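PDB 6KBY: beta-lactamase from Klebsiella pneumoniae, which probably hydrolyses beta-lactam antibiotics to substituted beta-amino acids as a class C beta-lactamase, and is held here in complex with adenosine monophosphate. Local coordinates for residues L277-L282 and V317-T322; K74-T79 and S235-Y240; N30-M35 and M344-N349; A243-L248 and I332-A337. All blocks are in the same frame, centred on the assembly; numbering follows the deposited sequence.

Contact 1: residues L277-L282 and V317-T322; sequences LMWEQL and VWINKT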
loop_
_atom_site.group_PDB
_atom_site.type_symbol
_atom_site.label_atom_id
_atom_site.label_comp_id
_atom_site.label_asym_id
_atom_site.label_seq_id
_atom_site.Cartn_x
_atom_site.Cartn_y
_atom_site.Cartn_z
ATOM N N LEU A 277 9.015 3.284 5.454
ATOM C CA LEU A 277 7.871 4.123 5.808
ATOM C C LEU A 277 6.681 3.514 5.073
ATOM O O LEU A 277 6.449 3.759 3.881
ATOM C CB LEU A 277 8.105 5.583 5.433
ATOM C CG LEU A 277 7.347 6.570 6.327
ATOM C CD1 LEU A 277 7.908 6.580 7.746
ATOM C CD2 LEU A 277 7.354 7.975 5.739
ATOM N N MET A 278 5.951 2.658 5.800
ATOM C CA MET A 278 4.844 1.835 5.307
ATOM C C MET A 278 5.242 0.741 4.314
ATOM O O MET A 278 4.807 -0.404 4.477
ATOM C CB MET A 278 3.656 2.673 4.821
ATOM C CG MET A 278 2.980 3.422 5.962
ATOM S SD MET A 278 2.190 2.288 7.115
ATOM C CE MET A 278 2.277 3.230 8.640
ATOM N N TRP A 279 6.047 1.045 3.291
ATOM C CA TRP A 279 6.577 -0.021 2.445
ATOM C C TRP A 279 7.367 -1.012 3.290
ATOM O O TRP A 279 7.927 -0.662 4.334
ATOM C CB TRP A 279 7.493 0.539 1.354
ATOM C CG TRP A 279 6.804 1.338 0.313
ATOM C CD1 TRP A 279 6.862 2.688 0.153
ATOM C CD2 TRP A 279 5.967 0.840 -0.737
ATOM N NE1 TRP A 279 6.108 3.066 -0.930
ATOM C CE2 TRP A 279 5.550 1.948 -1.494
ATOM C CE3 TRP A 279 5.528 -0.437 -1.110
ATOM C CZ2 TRP A 279 4.717 1.820 -2.605
ATOM C CZ3 TRP A 279 4.700 -0.563 -2.217
ATOM C CH2 TRP A 279 4.298 0.559 -2.944
ATOM N N GLU A 280 7.414 -2.258 2.821
ATOM C CA GLU A 280 8.170 -3.329 3.447
ATOM C C GLU A 280 9.088 -3.919 2.392
ATOM O O GLU A 280 8.706 -4.017 1.221
ATOM C CB GLU A 280 7.213 -4.407 3.965
ATOM C CG GLU A 280 6.190 -3.857 4.950
ATOM C CD GLU A 280 4.978 -4.756 5.133
ATOM O OE1 GLU A 280 4.978 -5.893 4.604
ATOM O OE2 GLU A 280 4.014 -4.317 5.801
ATOM N N GLN A 281 10.292 -4.327 2.785
ATOM C CA GLN A 281 11.225 -4.837 1.792
ATOM C C GLN A 281 12.025 -6.001 2.347
ATOM O O GLN A 281 12.136 -6.200 3.562
ATOM C CB GLN A 281 12.164 -3.748 1.266
ATOM C CG GLN A 281 13.204 -3.319 2.271
ATOM C CD GLN A 281 14.000 -2.111 1.807
ATOM O OE1 GLN A 281 13.465 -1.213 1.162
ATOM N NE2 GLN A 281 15.287 -2.083 2.146
ATOM N N LEU A 282 12.599 -6.760 1.419
ATOM C CA LEU A 282 13.512 -7.845 1.724
ATOM C C LEU A 282 14.678 -7.774 0.753
ATOM O O LEU A 282 14.510 -7.315 -0.382
ATOM C CB LEU A 282 12.831 -9.210 1.560
ATOM C CG LEU A 282 11.698 -9.532 2.533
ATOM C CD1 LEU A 282 10.363 -8.994 2.022
ATOM C CD2 LEU A 282 11.613 -11.028 2.761
ATOM N N VAL A 317 16.709 -4.726 -3.688
ATOM C CA VAL A 317 15.710 -5.187 -2.734
ATOM C C VAL A 317 14.392 -5.429 -3.454
ATOM O O VAL A 317 14.129 -4.882 -4.528
ATOM C CB VAL A 317 15.490 -4.193 -1.568
ATOM C CG1 VAL A 317 16.734 -4.080 -0.697
ATOM C CG2 VAL A 317 15.084 -2.834 -2.095
ATOM N N TRP A 318 13.554 -6.255 -2.822
ATOM C CA TRP A 318 12.178 -6.508 -3.231
ATOM C C TRP A 318 11.298 -5.682 -2.300
ATOM O O TRP A 318 11.246 -5.944 -1.093
ATOM C CB TRP A 318 11.893 -8.001 -3.065
ATOM C CG TRP A 318 10.496 -8.452 -3.362
ATOM C CD1 TRP A 318 9.377 -8.243 -2.604
ATOM C CD2 TRP A 318 10.082 -9.240 -4.481
ATOM N NE1 TRP A 318 8.285 -8.834 -3.203
ATOM C CE2 TRP A 318 8.695 -9.457 -4.353
ATOM C CE3 TRP A 318 10.749 -9.779 -5.583
ATOM C CZ2 TRP A 318 7.964 -10.190 -5.291
ATOM C CZ3 TRP A 318 10.021 -10.508 -6.512
ATOM C CH2 TRP A 318 8.644 -10.703 -6.359
ATOM N N ILE A 319 10.654 -4.658 -2.846
ATOM C CA ILE A 319 9.786 -3.765 -2.083
ATOM C C ILE A 319 8.348 -4.154 -2.379
ATOM O O ILE A 319 7.991 -4.411 -3.538
ATOM C CB ILE A 319 10.052 -2.295 -2.466
ATOM C CG1 ILE A 319 11.541 -1.964 -2.320
ATOM C CG2 ILE A 319 9.184 -1.364 -1.619
ATOM C CD1 ILE A 319 11.895 -0.537 -2.699
ATOM N N ASN A 320 7.513 -4.224 -1.342
ATOM C CA ASN A 320 6.170 -4.741 -1.570
ATOM C C ASN A 320 5.176 -4.236 -0.538
ATOM O O ASN A 320 5.548 -3.728 0.525
ATOM C CB ASN A 320 6.143 -6.274 -1.731
ATOM C CG ASN A 320 6.355 -7.083 -0.430
ATOM O OD1 ASN A 320 6.167 -8.302 -0.473
ATOM N ND2 ASN A 320 6.743 -6.455 0.682
ATOM N N LYS A 321 3.894 -4.388 -0.881
ATOM C CA LYS A 321 2.815 -4.116 0.058
ATOM C C LYS A 321 1.566 -4.864 -0.384
ATOM O O LYS A 321 1.199 -4.839 -1.563
ATOM C CB LYS A 321 2.511 -2.617 0.139
ATOM C CG LYS A 321 1.494 -2.260 1.229
ATOM C CD LYS A 321 2.081 -2.379 2.639
ATOM C CE LYS A 321 1.011 -2.261 3.718
ATOM N NZ LYS A 321 0.189 -3.491 3.825
ATOM N N THR A 322 0.906 -5.512 0.573
ATOM C CA THR A 322 -0.403 -6.111 0.373
ATOM C C THR A 322 -1.506 -5.122 0.743
ATOM O O THR A 322 -1.317 -4.205 1.550
ATOM C CB THR A 322 -0.559 -7.353 1.251
ATOM O OG1 THR A 322 -0.236 -7.009 2.603
ATOM C CG2 THR A 322 0.344 -8.495 0.777
HETATM O O HOH W 1 6.617 -7.730 3.338
HETATM O O HOH W 2 3.234 -6.439 2.378
HETATM O O HOH W 3 1.780 -5.572 4.872
#
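The six-membered part of the W279 indole lies against two side chains of the facing strand, its CE3 3.8 Å from I319 CG2 and its CZ3 3.8 Å from K321 CB, both met obliquely. Between them N320 O comes up to the ring edge, close to its plane. The strand pairing begins at the next residue. E280 O accepts from N320 N at 2.8 Å and takes a second, weak bond from N320 ND2; the reverse bond, E280 N to N320 O, is weak too. Two residues on, L282 and W318 exchange a full pair of backbone bonds, W318 N reaching L282 O at 2.8 Å. N320 folds its amide back toward E280 because CG sits between its backbone N and carbonyl carbon (chi1 73°); its OD1 looks elsewhere, to Y331 and N295.

E280 and K321 stop short of a salt bridge, with OE2 4.4 Å from NZ. A water joins them instead, 2.7 Å from E280 OE2 and 2.8 Å from K321 NZ, while a second links E280 OE1 to N320 ND2. K321 opens the lysine-threonine-glycine sequence of K321, T322 and G323 beside the AMP pocket, consistent with the KTG motif of this family. Acid and lysine are thus linked through water, and each has further partners, R154 in a salt bridge with E280 and Y156 OH and T322 O bonded to K321 NZ, which fix their positions at the pocket edge.

Contact 2: residues K74-T79 and S235-Y240; sequences KTFAAT and SDLLRY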
loop_
_atom_site.group_PDB
_atom_site.type_symbol
_atom_site.label_atom_id
_atom_site.label_comp_id
_atom_site.label_asym_id
_atom_site.label_seq_id
_atom_site.Cartn_x
_atom_site.Cartn_y
_atom_site.Cartn_z
ATOM N N LYS A 74 -1.945 2.720 2.665
ATOM C CA LYS A 74 -0.994 3.149 3.684
ATOM C C LYS A 74 0.263 3.733 3.058
ATOM O O LYS A 74 0.898 4.620 3.645
ATOM C CB LYS A 74 -0.621 1.979 4.595
ATOM C CG LYS A 74 -1.795 1.378 5.353
ATOM C CD LYS A 74 -1.324 0.443 6.460
ATOM C CE LYS A 74 -2.440 0.117 7.440
ATOM N NZ LYS A 74 -3.616 -0.477 6.747
ATOM N N THR A 75 0.654 3.240 1.876
ATOM C CA THR A 75 1.854 3.774 1.242
ATOM C C THR A 75 1.640 5.200 0.755
ATOM O O THR A 75 2.609 5.955 0.636
ATOM C CB THR A 75 2.345 2.883 0.088
ATOM O OG1 THR A 75 1.428 2.934 -1.018
ATOM C CG2 THR A 75 2.551 1.445 0.531
ATOM N N PHE A 76 0.394 5.580 0.457
ATOM C CA PHE A 76 0.109 6.965 0.096
ATOM C C PHE A 76 0.196 7.881 1.310
ATOM O O PHE A 76 0.688 9.008 1.204
ATOM C CB PHE A 76 -1.251 7.065 -0.601
ATOM C CG PHE A 76 -1.280 6.363 -1.928
ATOM C CD1 PHE A 76 -1.548 5.005 -1.999
ATOM C CD2 PHE A 76 -0.962 7.033 -3.098
ATOM C CE1 PHE A 76 -1.536 4.340 -3.214
ATOM C CE2 PHE A 76 -0.949 6.370 -4.320
ATOM C CZ PHE A 76 -1.237 5.024 -4.373
ATOM N N ALA A 77 -0.271 7.413 2.469
ATOM C CA ALA A 77 -0.082 8.176 3.698
ATOM C C ALA A 77 1.402 8.386 3.977
ATOM O O ALA A 77 1.822 9.484 4.365
ATOM C CB ALA A 77 -0.765 7.468 4.871
ATOM N N ALA A 78 2.215 7.348 3.766
ATOM C CA ALA A 78 3.656 7.481 3.951
ATOM C C ALA A 78 4.263 8.429 2.929
ATOM O O ALA A 78 5.136 9.238 3.274
ATOM C CB ALA A 78 4.336 6.115 3.876
ATOM N N THR A 79 3.854 8.322 1.660
ATOM C CA THR A 79 4.380 9.244 0.660
ATOM C C THR A 79 4.045 10.685 1.024
ATOM O O THR A 79 4.882 11.579 0.870
ATOM C CB THR A 79 3.862 8.873 -0.733
ATOM O OG1 THR A 79 4.266 7.536 -1.057
ATOM C CG2 THR A 79 4.432 9.812 -1.791
ATOM N N SER A 235 -3.439 0.655 -14.074
ATOM C CA SER A 235 -2.553 1.547 -14.817
ATOM C C SER A 235 -2.032 2.682 -13.945
ATOM O O SER A 235 -0.849 3.034 -14.018
ATOM C CB SER A 235 -3.282 2.090 -16.041
ATOM O OG SER A 235 -3.536 1.051 -16.973
ATOM N N ASP A 236 -2.901 3.280 -13.127
ATOM C CA ASP A 236 -2.426 4.314 -12.210
ATOM C C ASP A 236 -1.429 3.747 -11.210
ATOM O O ASP A 236 -0.425 4.393 -10.891
ATOM C CB ASP A 236 -3.589 4.973 -11.465
ATOM C CG ASP A 236 -4.128 6.205 -12.174
ATOM O OD1 ASP A 236 -3.894 6.367 -13.394
ATOM O OD2 ASP A 236 -4.814 7.009 -11.502
ATOM N N LEU A 237 -1.697 2.551 -10.683
ATOM C CA LEU A 237 -0.743 1.967 -9.747
ATOM C C LEU A 237 0.556 1.575 -10.427
ATOM O O LEU A 237 1.617 1.644 -9.802
ATOM C CB LEU A 237 -1.345 0.777 -9.014
ATOM C CG LEU A 237 -2.328 1.146 -7.911
ATOM C CD1 LEU A 237 -2.954 -0.119 -7.338
ATOM C CD2 LEU A 237 -1.663 1.966 -6.807
ATOM N N LEU A 238 0.511 1.169 -11.696
ATOM C CA LEU A 238 1.771 0.904 -12.380
ATOM C C LEU A 238 2.575 2.187 -12.541
ATOM O O LEU A 238 3.806 2.175 -12.419
ATOM C CB LEU A 238 1.538 0.219 -13.723
ATOM C CG LEU A 238 2.789 -0.420 -14.340
ATOM C CD1 LEU A 238 3.294 -1.579 -13.482
ATOM C CD2 LEU A 238 2.518 -0.877 -15.764
ATOM N N ARG A 239 1.899 3.308 -12.802
ATOM C CA ARG A 239 2.597 4.590 -12.832
ATOM C C ARG A 239 3.235 4.895 -11.479
ATOM O O ARG A 239 4.380 5.352 -11.405
ATOM C CB ARG A 239 1.628 5.699 -13.241
ATOM C CG ARG A 239 2.295 7.050 -13.371
ATOM C CD ARG A 239 1.380 8.131 -13.933
ATOM N NE ARG A 239 2.049 9.423 -13.835
ATOM C CZ ARG A 239 2.878 9.905 -14.754
ATOM N NH1 ARG A 239 3.129 9.214 -15.861
ATOM N NH2 ARG A 239 3.462 11.082 -14.567
ATOM N N TYR A 240 2.509 4.617 -10.395
ATOM C CA TYR A 240 3.037 4.803 -9.043
ATOM C C TYR A 240 4.278 3.950 -8.825
ATOM O O TYR A 240 5.262 4.405 -8.225
ATOM C CB TYR A 240 1.944 4.404 -8.062
ATOM C CG TYR A 240 2.158 4.587 -6.576
ATOM C CD1 TYR A 240 2.478 5.825 -6.026
ATOM C CD2 TYR A 240 1.919 3.529 -5.712
ATOM C CE1 TYR A 240 2.589 5.990 -4.653
ATOM C CE2 TYR A 240 2.024 3.681 -4.351
ATOM C CZ TYR A 240 2.360 4.914 -3.826
ATOM O OH TYR A 240 2.442 5.095 -2.461
HETATM O O HOH W 4 5.648 5.457 -2.514
#
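L237 touches first, and with a single methyl: its CD2 reaches the edge of the F76 ring, near the ring plane, 3.9 Å from CZ. One turn further along the helix, Y240 carries most of the contact. Its CG is anti to the backbone N (chi1 -175°), which sends the phenol across the gap to helix 72-86, where F76 reaches out from the opposite direction. The two rings form an offset stack, centroids 4.2 Å apart and planes only 10° from parallel. F76 CZ sits over the middle of the phenol face, 3.5 Å from Y240 CE2, whereas Y240 CZ lies over the rim of the F76 ring.

The phenol oxygen ends among threonine hydroxyls. T75 OG1, near the plane of the tyrosine ring, lies 2.8 Å from Y240 OH, a probable hydrogen bond whose proton is not settled, and is also bonded to L72 O, a turn back. T79 OG1 donates to T75 O at 2.8 Å and accepts from a water, which is weakly bonded to Y240 OH. T75 O therefore takes two protons, from T79 N and T79 OG1, on opposite faces of its plane.

K74, on the same helix, bonds through NZ to S71 and N158 in the AMP pocket. With the axes of 74-79 and 235-240 13.5 Å apart, the gap is bridged by rings, and the threonine hydroxyls and water supply polar partners for the one phenol oxygen buried at the end of that bridge.

Contact 3: residues N30-M35 and M344-N349; sequences NNIPGM and MLANKN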
loop_
_atom_site.group_PDB
_atom_site.type_symbol
_atom_site.label_atom_id
_atom_site.label_comp_id
_atom_site.label_asym_id
_atom_site.label_seq_id
_atom_site.Cartn_x
_atom_site.Cartn_y
_atom_site.Cartn_z
ATOM N N ASN A 30 -10.218 -19.863 -6.883
ATOM C CA ASN A 30 -10.630 -18.966 -5.812
ATOM C C ASN A 30 -11.961 -18.285 -6.093
ATOM O O ASN A 30 -12.446 -17.531 -5.242
ATOM C CB ASN A 30 -9.556 -17.905 -5.560
ATOM C CG ASN A 30 -8.301 -18.484 -4.951
ATOM O OD1 ASN A 30 -8.273 -18.817 -3.769
ATOM N ND2 ASN A 30 -7.250 -18.590 -5.746
ATOM N N ASN A 31 -12.551 -18.526 -7.260
ATOM C CA ASN A 31 -13.794 -17.871 -7.659
ATOM C C ASN A 31 -13.688 -16.348 -7.586
ATOM O O ASN A 31 -14.579 -15.659 -7.077
ATOM C CB ASN A 31 -14.993 -18.396 -6.874
ATOM C CG ASN A 31 -16.294 -18.120 -7.575
ATOM O OD1 ASN A 31 -16.365 -18.164 -8.803
ATOM N ND2 ASN A 31 -17.335 -17.831 -6.805
ATOM N N ILE A 32 -12.581 -15.820 -8.098
ATOM C CA ILE A 32 -12.363 -14.379 -8.178
ATOM C C ILE A 32 -13.046 -13.874 -9.438
ATOM O O ILE A 32 -12.689 -14.319 -10.537
ATOM C CB ILE A 32 -10.863 -14.064 -8.259
ATOM C CG1 ILE A 32 -10.130 -14.565 -7.013
ATOM C CG2 ILE A 32 -10.645 -12.575 -8.478
ATOM C CD1 ILE A 32 -8.630 -14.667 -7.205
ATOM N N PRO A 33 -14.006 -12.947 -9.352
ATOM C CA PRO A 33 -14.725 -12.559 -10.578
ATOM C C PRO A 33 -13.877 -11.802 -11.580
ATOM O O PRO A 33 -14.000 -12.049 -12.787
ATOM C CB PRO A 33 -15.895 -11.716 -10.054
ATOM C CG PRO A 33 -16.081 -12.179 -8.646
ATOM C CD PRO A 33 -14.685 -12.449 -8.142
ATOM N N GLY A 34 -13.032 -10.887 -11.121
ATOM C CA GLY A 34 -12.291 -10.024 -12.027
ATOM C C GLY A 34 -10.931 -9.662 -11.475
ATOM O O GLY A 34 -10.753 -9.506 -10.262
ATOM N N MET A 35 -9.963 -9.524 -12.381
ATOM C CA MET A 35 -8.631 -9.080 -12.001
ATOM C C MET A 35 -8.056 -8.176 -13.073
ATOM O O MET A 35 -8.426 -8.251 -14.247
ATOM C CB MET A 35 -7.650 -10.239 -11.794
ATOM C CG MET A 35 -7.958 -11.085 -10.584
ATOM S SD MET A 35 -6.681 -12.267 -10.115
ATOM C CE MET A 35 -5.361 -11.192 -9.552
ATOM N N MET A 344 -1.215 -6.429 -8.856
ATOM C CA MET A 344 -2.258 -7.435 -9.029
ATOM C C MET A 344 -3.483 -6.978 -8.259
ATOM O O MET A 344 -3.433 -6.883 -7.029
ATOM C CB MET A 344 -1.797 -8.790 -8.496
ATOM C CG MET A 344 -0.636 -9.396 -9.255
ATOM S SD MET A 344 0.196 -10.715 -8.346
ATOM C CE MET A 344 -1.155 -11.855 -8.038
ATOM N N LEU A 345 -4.578 -6.716 -8.973
ATOM C CA LEU A 345 -5.822 -6.271 -8.363
ATOM C C LEU A 345 -6.915 -7.299 -8.615
ATOM O O LEU A 345 -7.056 -7.806 -9.732
ATOM C CB LEU A 345 -6.267 -4.930 -8.943
ATOM C CG LEU A 345 -5.215 -3.822 -8.920
ATOM C CD1 LEU A 345 -5.800 -2.531 -9.455
ATOM C CD2 LEU A 345 -4.658 -3.626 -7.520
ATOM N N ALA A 346 -7.698 -7.587 -7.579
ATOM C CA ALA A 346 -8.798 -8.538 -7.661
ATOM C C ALA A 346 -9.983 -8.003 -6.874
ATOM O O ALA A 346 -9.813 -7.340 -5.844
ATOM C CB ALA A 346 -8.415 -9.893 -7.060
ATOM N N ASN A 347 -11.190 -8.332 -7.342
ATOM C CA ASN A 347 -12.418 -8.016 -6.614
ATOM C C ASN A 347 -12.945 -9.200 -5.803
ATOM O O ASN A 347 -14.161 -9.417 -5.665
ATOM C CB ASN A 347 -13.484 -7.389 -7.510
ATOM C CG ASN A 347 -13.959 -8.312 -8.605
ATOM O OD1 ASN A 347 -13.389 -9.385 -8.816
ATOM N ND2 ASN A 347 -14.994 -7.886 -9.333
ATOM N N LYS A 348 -12.017 -9.967 -5.242
ATOM C CA LYS A 348 -12.283 -10.861 -4.130
ATOM C C LYS A 348 -11.021 -10.884 -3.283
ATOM O O LYS A 348 -9.910 -10.814 -3.818
ATOM C CB LYS A 348 -12.657 -12.275 -4.590
ATOM C CG LYS A 348 -12.885 -13.251 -3.440
ATOM C CD LYS A 348 -13.471 -14.564 -3.915
ATOM C CE LYS A 348 -14.961 -14.442 -4.147
ATOM N NZ LYS A 348 -15.705 -14.308 -2.859
ATOM N N ASN A 349 -11.196 -10.930 -1.968
ATOM C CA ASN A 349 -10.082 -11.009 -1.026
ATOM C C ASN A 349 -9.656 -12.471 -0.936
ATOM O O ASN A 349 -10.266 -13.262 -0.209
ATOM C CB ASN A 349 -10.541 -10.473 0.326
ATOM C CG ASN A 349 -9.450 -10.489 1.383
ATOM O OD1 ASN A 349 -8.402 -11.117 1.226
ATOM N ND2 ASN A 349 -9.708 -9.802 2.488
#
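K348 starts at CB against the proline ring of the facing loop, 4.1 Å from P33 CD, and crosses I32 at a slant. Further out, CD rests 3.4 Å from N30 O and CE 3.2 Å from N31 O, so the methylenes run along the carbonyls at the C-terminal end of helix 11-30, where N31, at positive phi, forms a Schellman motif. The chain bends at its last two torsions, and NZ ends in a salt bridge with D213 and a hydrogen bond to Y209 O.

N347 works at closer range. Its OD1 accepts from G34 N at 2.8 Å, a bent bond, while its own backbone N donates to G34 O at 3.2 Å; asparagine and glycine are thus joined by one side-chain and one backbone bond. The amide nitrogen points on to L52 O. Beyond them, M35 and A346 form a non-hydrogen-bonded antiparallel pair, where M35 CG lies 3.7 Å from A346 CB and I32 CG2 packs on the same methyl.

The C-terminal end of strand 340-346 is thereby joined to the start of strand 34-41. Where regular pairing stops, the N347 carboxamide takes over as acceptor; the lysine charge is answered by D213, and the partial negative charge of the N30 and N31 carbonyl oxygens would probably suit the nearby ammonium.

Contact 4: residues A243-L248 and I332-A337; sequences ANMGQL and IAFVPA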
loop_
_atom_site.group_PDB
_atom_site.type_symbol
_atom_site.label_atom_id
_atom_site.label_comp_id
_atom_site.label_asym_id
_atom_site.label_seq_id
_atom_site.Cartn_x
_atom_site.Cartn_y
_atom_site.Cartn_z
ATOM N N ALA A 243 7.096 5.509 -10.803
ATOM C CA ALA A 243 7.568 6.707 -10.113
ATOM C C ALA A 243 8.449 6.337 -8.926
ATOM O O ALA A 243 9.466 6.996 -8.654
ATOM C CB ALA A 243 6.367 7.533 -9.650
ATOM N N ASN A 244 8.068 5.282 -8.203
ATOM C CA ASN A 244 8.873 4.759 -7.108
ATOM C C ASN A 244 10.209 4.193 -7.574
ATOM O O ASN A 244 11.109 4.025 -6.744
ATOM C CB ASN A 244 8.083 3.717 -6.308
ATOM C CG ASN A 244 7.266 4.347 -5.197
ATOM O OD1 ASN A 244 7.810 4.703 -4.149
ATOM N ND2 ASN A 244 5.961 4.512 -5.423
ATOM N N MET A 245 10.371 3.919 -8.867
ATOM C CA MET A 245 11.649 3.500 -9.427
ATOM C C MET A 245 12.322 4.604 -10.230
ATOM O O MET A 245 13.288 4.337 -10.954
ATOM C CB MET A 245 11.481 2.225 -10.254
ATOM C CG MET A 245 10.997 1.057 -9.410
ATOM S SD MET A 245 11.083 -0.550 -10.229
ATOM C CE MET A 245 9.774 -0.413 -11.436
ATOM N N GLY A 246 11.846 5.839 -10.107
ATOM C CA GLY A 246 12.493 6.967 -10.748
ATOM C C GLY A 246 12.432 6.952 -12.255
ATOM O O GLY A 246 13.268 7.582 -12.909
ATOM N N GLN A 247 11.465 6.251 -12.835
ATOM C CA GLN A 247 11.443 6.058 -14.277
ATOM C C GLN A 247 10.724 7.162 -15.032
ATOM O O GLN A 247 10.813 7.203 -16.265
ATOM C CB GLN A 247 10.781 4.725 -14.616
ATOM C CG GLN A 247 11.574 3.515 -14.184
ATOM C CD GLN A 247 10.878 2.231 -14.592
ATOM O OE1 GLN A 247 9.872 1.846 -14.006
ATOM N NE2 GLN A 247 11.396 1.575 -15.619
ATOM N N LEU A 248 10.021 8.046 -14.338
ATOM C CA LEU A 248 9.151 9.021 -14.971
ATOM C C LEU A 248 9.654 10.431 -14.713
ATOM O O LEU A 248 10.209 10.728 -13.649
ATOM C CB LEU A 248 7.741 8.918 -14.404
ATOM C CG LEU A 248 7.106 7.532 -14.455
ATOM C CD1 LEU A 248 5.735 7.580 -13.822
ATOM C CD2 LEU A 248 7.019 7.042 -15.886
ATOM N N ILE A 332 1.293 -5.222 -4.562
ATOM C CA ILE A 332 2.318 -4.571 -5.367
ATOM C C ILE A 332 3.671 -5.107 -4.944
ATOM O O ILE A 332 3.951 -5.210 -3.744
ATOM C CB ILE A 332 2.324 -3.042 -5.155
ATOM C CG1 ILE A 332 1.121 -2.418 -5.840
ATOM C CG2 ILE A 332 3.661 -2.421 -5.636
ATOM C CD1 ILE A 332 1.033 -0.920 -5.714
ATOM N N ALA A 333 4.528 -5.390 -5.925
ATOM C CA ALA A 333 5.932 -5.667 -5.650
ATOM C C ALA A 333 6.787 -5.065 -6.753
ATOM O O ALA A 333 6.386 -5.050 -7.921
ATOM C CB ALA A 333 6.208 -7.173 -5.562
ATOM N N PHE A 334 7.973 -4.581 -6.388
ATOM C CA PHE A 334 8.897 -4.077 -7.391
ATOM C C PHE A 334 10.331 -4.225 -6.905
ATOM O O PHE A 334 10.600 -4.218 -5.700
ATOM C CB PHE A 334 8.561 -2.645 -7.844
ATOM C CG PHE A 334 8.578 -1.603 -6.744
ATOM C CD1 PHE A 334 7.485 -1.421 -5.907
ATOM C CD2 PHE A 334 9.675 -0.773 -6.578
ATOM C CE1 PHE A 334 7.499 -0.444 -4.923
ATOM C CE2 PHE A 334 9.696 0.203 -5.597
ATOM C CZ PHE A 334 8.608 0.364 -4.767
ATOM N N VAL A 335 11.235 -4.368 -7.863
ATOM C CA VAL A 335 12.661 -4.517 -7.608
ATOM C C VAL A 335 13.379 -3.411 -8.364
ATOM O O VAL A 335 13.576 -3.503 -9.577
ATOM C CB VAL A 335 13.165 -5.903 -8.052
ATOM C CG1 VAL A 335 14.657 -6.028 -7.799
ATOM C CG2 VAL A 335 12.398 -7.020 -7.352
ATOM N N PRO A 336 13.775 -2.333 -7.680
ATOM C CA PRO A 336 14.329 -1.183 -8.422
ATOM C C PRO A 336 15.556 -1.518 -9.256
ATOM O O PRO A 336 15.701 -1.000 -10.372
ATOM C CB PRO A 336 14.603 -0.151 -7.320
ATOM C CG PRO A 336 13.611 -0.510 -6.229
ATOM C CD PRO A 336 13.548 -2.021 -6.257
ATOM N N ALA A 337 16.418 -2.418 -8.776
ATOM C CA ALA A 337 17.626 -2.764 -9.524
ATOM C C ALA A 337 17.302 -3.362 -10.882
ATOM O O ALA A 337 18.108 -3.258 -11.816
ATOM C CB ALA A 337 18.453 -3.771 -8.734
#
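The N244 amide is gripped at both ends, OD1 bonded by H264 and ND2 bonding Y240 O, while the CB that carries it rests 3.7 Å from F334 CZ.

M245 supplies the larger side chain. Its CG, lying beside the backbone N (chi1 -62°), comes 3.6 Å from F334 CD2, and the chain then bends at its last torsion. SD passes on to P336 CA at 3.8 Å. It also lies 5.1 Å from the F334 ring centroid, an oblique Met-aromatic contact. The methionine chain and the phenylalanine side chain run antiparallel alongside one another. Behind them the turn is closed by A243 O, which accepts from G246 N at 3.0 Å and from Q257 NE2; G246, at positive phi, is the C-prime residue of the Schellman motif that ends helix 234-244.

The F334 ring also meets W279 edge-to-face, so it joins the helix end to W279, just before strand 280-283. No hydrogen bond crosses between 243-248 and 332-337. Cohesion here comes from dispersion between sulfur, methylene and ring, with the N244 amide and the helix-end carbonyl satisfied by partners off to the side.

In the fold
All four contacts are largely buried, contacts 1 and 2 lying nearest the middle of the chain and contact 3 farthest out, with an exposed residue at its margin. Contacts 1 and 3 join neighbouring strands of the one antiparallel sheet, contact 1 by backbone bonds, contact 3 by one backbone bond and one to a side-chain carboxamide; contacts 2 and 4 both use helix 234-244 and depend on rings and apolar groups. Contact 1 is tied to contact 4 by hydrogen bonds between strands 317-325 and 328-335. Contact 3 touches contact 2 through L345 and L237. Contact 1 holds a water-linked acid and lysine beside the AMP pocket, whereas the lysine of contact 3 pairs with D213 farther out.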